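PDB 6ZP9: PrimPol AEP domain (PP-N190) from Cyanophage S-2L, which probably copies the phage genome as the primase-polymerase domain of a cyanophage whose DNA carries 2-aminoadenine in place of adenine. Local coordinates for residues 62-72 / 159-170. Numbering follows the deposited sequence. Where two conformers were deposited one is given.
Sequences VTQGFNSYIVV and SRVMRLAGCPHQ
Gln170 NE2 is gripped by Val62 O, in the last turn of helix 55-64, and Phe66 O, just past the Schellman motif at Gly65. It donates to Phe66 O at 2.9 Å, in the plane of its own amide but above the carbonyl plane, and to Val62 O at 3.0 Å, on a lone pair though more bent (139°). A bend at chi2 (-74°) turns the amide back to these acceptors, while Gln170 N gives a nearly straight bond to Asn67 OD1, 2.8 Å away. The Asn67 amide also stacks on one face of the Arg163 guanidinium, their planes 17° apart. Arg163 runs alongside Tyr69 with its guanidinium nearly perpendicular to the ring; NE makes a weak bond to Tyr69 OH, and NH2 donates to His169 ND1 at 2.9 Å, which fixes the group's rotation. Beyond it, strand 161-163 pairs antiparallel with strand 67-71, Ile70 and Met162 exchanging both backbone bonds, and Val161 CG1 meets Val71 CG2 at 3.6 Å. Strand 34-38 flanks 67-71 on its other side, making 161-163 the outermost strand of this antiparallel sheet. Past Leu164 N to Ser68 O, then, water and the Asn67 and Gln170 side chains supply the links, tying Pro168 and Gln170 to the end of helix 55-64.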
loop_
_atom_site.group_PDB
_atom_site.type_symbol
_atom_site.label_atom_id
_atom_site.label_comp_id
_atom_site.label_asym_id
_atom_site.label_seq_id
_atom_site.Cartn_x
_atom_site.Cartn_y
_atom_site.Cartn_z
ATOM N N VAL A 62 -9.817 -15.030 -0.601
ATOM C CA VAL A 62 -9.467 -15.202 0.808
ATOM C C VAL A 62 -9.808 -16.610 1.282
ATOM O O VAL A 62 -8.990 -17.278 1.924
ATOM C CB VAL A 62 -10.161 -14.139 1.676
ATOM C CG1 VAL A 62 -9.995 -14.477 3.156
ATOM C CG2 VAL A 62 -9.600 -12.746 1.366
ATOM N N THR A 63 -11.016 -17.092 0.975
ATOM C CA THR A 63 -11.363 -18.442 1.419
ATOM C C THR A 63 -10.505 -19.506 0.737
ATOM O O THR A 63 -10.251 -20.558 1.332
ATOM C CB THR A 63 -12.844 -18.736 1.174
ATOM O OG1 THR A 63 -13.115 -18.673 -0.228
ATOM C CG2 THR A 63 -13.725 -17.736 1.893
ATOM N N GLN A 64 -10.051 -19.269 -0.516
ATOM C CA GLN A 64 -9.151 -20.215 -1.170
ATOM C C GLN A 64 -7.762 -20.211 -0.549
ATOM O O GLN A 64 -7.042 -21.209 -0.659
ATOM C CB GLN A 64 -9.064 -19.944 -2.649
ATOM C CG GLN A 64 -10.126 -20.644 -3.459
ATOM C CD GLN A 64 -9.916 -20.474 -4.949
ATOM O OE1 GLN A 64 -8.837 -20.770 -5.484
ATOM N NE2 GLN A 64 -10.940 -19.967 -5.632
ATOM N N GLY A 65 -7.357 -19.113 0.083
ATOM C CA GLY A 65 -6.096 -19.090 0.799
ATOM C C GLY A 65 -5.081 -18.069 0.317
ATOM O O GLY A 65 -3.918 -18.151 0.708
ATOM N N PHE A 66 -5.490 -17.110 -0.517
ATOM C CA PHE A 66 -4.567 -16.119 -1.055
ATOM C C PHE A 66 -4.401 -14.942 -0.095
ATOM O O PHE A 66 -5.288 -14.636 0.704
ATOM C CB PHE A 66 -5.065 -15.582 -2.401
ATOM C CG PHE A 66 -4.992 -16.569 -3.539
ATOM C CD1 PHE A 66 -5.971 -17.543 -3.701
ATOM C CD2 PHE A 66 -3.972 -16.495 -4.470
ATOM C CE1 PHE A 66 -5.918 -18.432 -4.755
ATOM C CE2 PHE A 66 -3.909 -17.386 -5.525
ATOM C CZ PHE A 66 -4.890 -18.356 -5.670
ATOM N N ASN A 67 -3.256 -14.267 -0.192
ATOM C CA ASN A 67 -3.109 -12.955 0.423
ATOM C C ASN A 67 -3.618 -11.881 -0.544
ATOM O O ASN A 67 -3.696 -12.086 -1.759
ATOM C CB ASN A 67 -1.653 -12.685 0.811
ATOM C CG ASN A 67 -1.235 -13.405 2.093
ATOM O OD1 ASN A 67 -1.971 -13.435 3.076
ATOM N ND2 ASN A 67 -0.029 -13.958 2.092
ATOM N N SER A 68 -3.969 -10.723 0.013
ATOM C CA SER A 68 -4.736 -9.709 -0.698
ATOM C C SER A 68 -3.932 -8.426 -0.831
ATOM O O SER A 68 -3.394 -7.926 0.161
ATOM C CB SER A 68 -6.044 -9.411 0.034
ATOM O OG SER A 68 -6.863 -10.564 0.101
ATOM N N TYR A 69 -3.904 -7.880 -2.048
ATOM C CA TYR A 69 -3.144 -6.684 -2.388
ATOM C C TYR A 69 -3.951 -5.837 -3.363
ATOM O O TYR A 69 -4.781 -6.351 -4.124
ATOM C CB TYR A 69 -1.805 -7.022 -3.062
ATOM C CG TYR A 69 -0.897 -7.919 -2.259
ATOM C CD1 TYR A 69 -1.092 -9.298 -2.244
ATOM C CD2 TYR A 69 0.158 -7.394 -1.512
ATOM C CE1 TYR A 69 -0.261 -10.138 -1.505
ATOM C CE2 TYR A 69 0.994 -8.221 -0.770
ATOM C CZ TYR A 69 0.780 -9.599 -0.773
ATOM O OH TYR A 69 1.599 -10.447 -0.050
ATOM N N ILE A 70 -3.662 -4.535 -3.383
ATOM C CA ILE A 70 -4.179 -3.663 -4.431
ATOM C C ILE A 70 -3.032 -2.909 -5.085
ATOM O O ILE A 70 -2.035 -2.577 -4.442
ATOM C CB ILE A 70 -5.228 -2.657 -3.910
ATOM C CG1 ILE A 70 -4.720 -1.943 -2.644
ATOM C CG2 ILE A 70 -6.573 -3.364 -3.698
ATOM C CD1 ILE A 70 -5.610 -0.760 -2.230
ATOM N N VAL A 71 -3.188 -2.629 -6.373
ATOM C CA VAL A 71 -2.305 -1.681 -7.035
ATOM C C VAL A 71 -2.634 -0.288 -6.512
ATOM O O VAL A 71 -3.777 0.174 -6.622
ATOM C CB VAL A 71 -2.465 -1.759 -8.558
ATOM C CG1 VAL A 71 -1.481 -0.806 -9.240
ATOM C CG2 VAL A 71 -2.277 -3.181 -9.035
ATOM N N VAL A 72 -1.643 0.382 -5.921
ATOM C CA VAL A 72 -1.893 1.708 -5.359
ATOM C C VAL A 72 -2.099 2.730 -6.477
ATOM O O VAL A 72 -3.066 3.504 -6.463
ATOM C CB VAL A 72 -0.757 2.115 -4.401
ATOM C CG1 VAL A 72 -0.964 3.537 -3.881
ATOM C CG2 VAL A 72 -0.654 1.130 -3.225
ATOM N N SER A 159 3.295 0.575 -10.600
ATOM C CA SER A 159 2.240 -0.417 -10.428
ATOM C C SER A 159 2.447 -1.296 -9.195
ATOM O O SER A 159 1.836 -2.369 -9.100
ATOM C CB SER A 159 2.106 -1.284 -11.681
ATOM O OG SER A 159 3.268 -2.060 -11.900
ATOM N N ARG A 160 3.272 -0.858 -8.245
ATOM C CA ARG A 160 3.516 -1.637 -7.035
ATOM C C ARG A 160 2.206 -1.929 -6.306
ATOM O O ARG A 160 1.373 -1.033 -6.128
ATOM C CB ARG A 160 4.468 -0.878 -6.110
ATOM C CG ARG A 160 4.689 -1.521 -4.738
ATOM C CD ARG A 160 5.166 -2.952 -4.854
ATOM N NE ARG A 160 6.180 -3.120 -5.898
ATOM C CZ ARG A 160 6.999 -4.165 -5.976
ATOM N NH1 ARG A 160 7.889 -4.246 -6.954
ATOM N NH2 ARG A 160 6.929 -5.126 -5.063
ATOM N N VAL A 161 2.014 -3.212 -5.895
ATOM C CA VAL A 161 0.854 -3.596 -5.095
ATOM C C VAL A 161 1.227 -3.535 -3.622
ATOM O O VAL A 161 2.386 -3.739 -3.248
ATOM C CB VAL A 161 0.317 -4.998 -5.472
ATOM C CG1 VAL A 161 -0.071 -5.059 -6.933
ATOM C CG2 VAL A 161 1.332 -6.093 -5.131
ATOM N N MET A 162 0.246 -3.277 -2.768
ATOM C CA MET A 162 0.434 -3.228 -1.326
ATOM C C MET A 162 -0.687 -3.995 -0.644
ATOM O O MET A 162 -1.819 -4.034 -1.137
ATOM C CB MET A 162 0.485 -1.757 -0.879
ATOM C CG MET A 162 1.677 -0.933 -1.345
ATOM S SD MET A 162 3.223 -1.423 -0.603
ATOM C CE MET A 162 2.931 -0.533 0.889
ATOM N N ARG A 163 -0.366 -4.587 0.506
ATOM C CA ARG A 163 -1.340 -5.353 1.281
ATOM C C ARG A 163 -2.614 -4.550 1.499
ATOM O O ARG A 163 -2.568 -3.369 1.857
ATOM C CB ARG A 163 -0.771 -5.691 2.618
ATOM C CG ARG A 163 0.171 -6.867 2.613
ATOM C CD ARG A 163 -0.471 -8.208 2.306
ATOM N NE ARG A 163 0.548 -9.218 2.298
ATOM C CZ ARG A 163 0.734 -10.075 3.265
ATOM N NH1 ARG A 163 1.721 -10.906 3.198
ATOM N NH2 ARG A 163 -0.064 -10.113 4.249
ATOM N N LEU A 164 -3.764 -5.187 1.276
ATOM C CA LEU A 164 -5.071 -4.555 1.387
ATOM C C LEU A 164 -5.612 -4.687 2.816
ATOM O O LEU A 164 -5.617 -5.785 3.387
ATOM C CB LEU A 164 -6.018 -5.196 0.368
ATOM C CG LEU A 164 -7.476 -4.759 0.369
ATOM C CD1 LEU A 164 -7.602 -3.269 0.024
ATOM C CD2 LEU A 164 -8.307 -5.637 -0.581
ATOM N N ALA A 165 -6.055 -3.565 3.394
ATOM C CA ALA A 165 -6.648 -3.575 4.730
ATOM C C ALA A 165 -7.916 -4.415 4.741
ATOM O O ALA A 165 -8.630 -4.506 3.743
ATOM C CB ALA A 165 -6.981 -2.153 5.192
ATOM N N GLY A 166 -8.189 -5.041 5.884
ATOM C CA GLY A 166 -9.409 -5.801 6.049
ATOM C C GLY A 166 -9.367 -7.225 5.556
ATOM O O GLY A 166 -10.395 -7.917 5.638
ATOM N N CYS A 167 -8.228 -7.693 5.036
ATOM C CA CYS A 167 -8.084 -9.083 4.619
ATOM C C CYS A 167 -7.017 -9.764 5.459
ATOM O O CYS A 167 -6.077 -9.110 5.926
ATOM C CB CYS A 167 -7.701 -9.208 3.138
ATOM S SG CYS A 167 -8.823 -8.333 2.036
ATOM N N PRO A 168 -7.124 -11.075 5.650
ATOM C CA PRO A 168 -6.168 -11.768 6.520
ATOM C C PRO A 168 -4.796 -11.964 5.888
ATOM O O PRO A 168 -4.657 -12.197 4.678
ATOM C CB PRO A 168 -6.848 -13.114 6.791
ATOM C CG PRO A 168 -7.780 -13.313 5.654
ATOM C CD PRO A 168 -8.246 -11.945 5.244
ATOM N N HIS A 169 -3.780 -11.839 6.746
ATOM C CA HIS A 169 -2.445 -12.370 6.513
ATOM C C HIS A 169 -2.532 -13.878 6.709
ATOM O O HIS A 169 -2.730 -14.348 7.831
ATOM C CB HIS A 169 -1.489 -11.700 7.496
ATOM C CG HIS A 169 -0.075 -12.178 7.433
ATOM N ND1 HIS A 169 0.836 -11.683 6.529
ATOM C CD2 HIS A 169 0.602 -13.065 8.201
ATOM C CE1 HIS A 169 2.004 -12.268 6.717
ATOM N NE2 HIS A 169 1.892 -13.108 7.730
ATOM N N GLN A 170 -2.429 -14.639 5.617
ATOM C CA GLN A 170 -2.856 -16.037 5.659
ATOM C C GLN A 170 -2.001 -16.905 6.574
ATOM O O GLN A 170 -2.491 -17.926 7.067
ATOM C CB GLN A 170 -2.865 -16.623 4.251
ATOM C CG GLN A 170 -3.966 -16.078 3.356
ATOM C CD GLN A 170 -5.346 -16.622 3.697
ATOM O OE1 GLN A 170 -5.499 -17.419 4.615
ATOM N NE2 GLN A 170 -6.353 -16.219 2.925
HETATM O O HOH W 1 -8.172 -17.893 5.224
HETATM O O HOH W 2 -5.968 -12.299 2.139
HETATM O O HOH W 3 -3.280 -10.412 2.843
#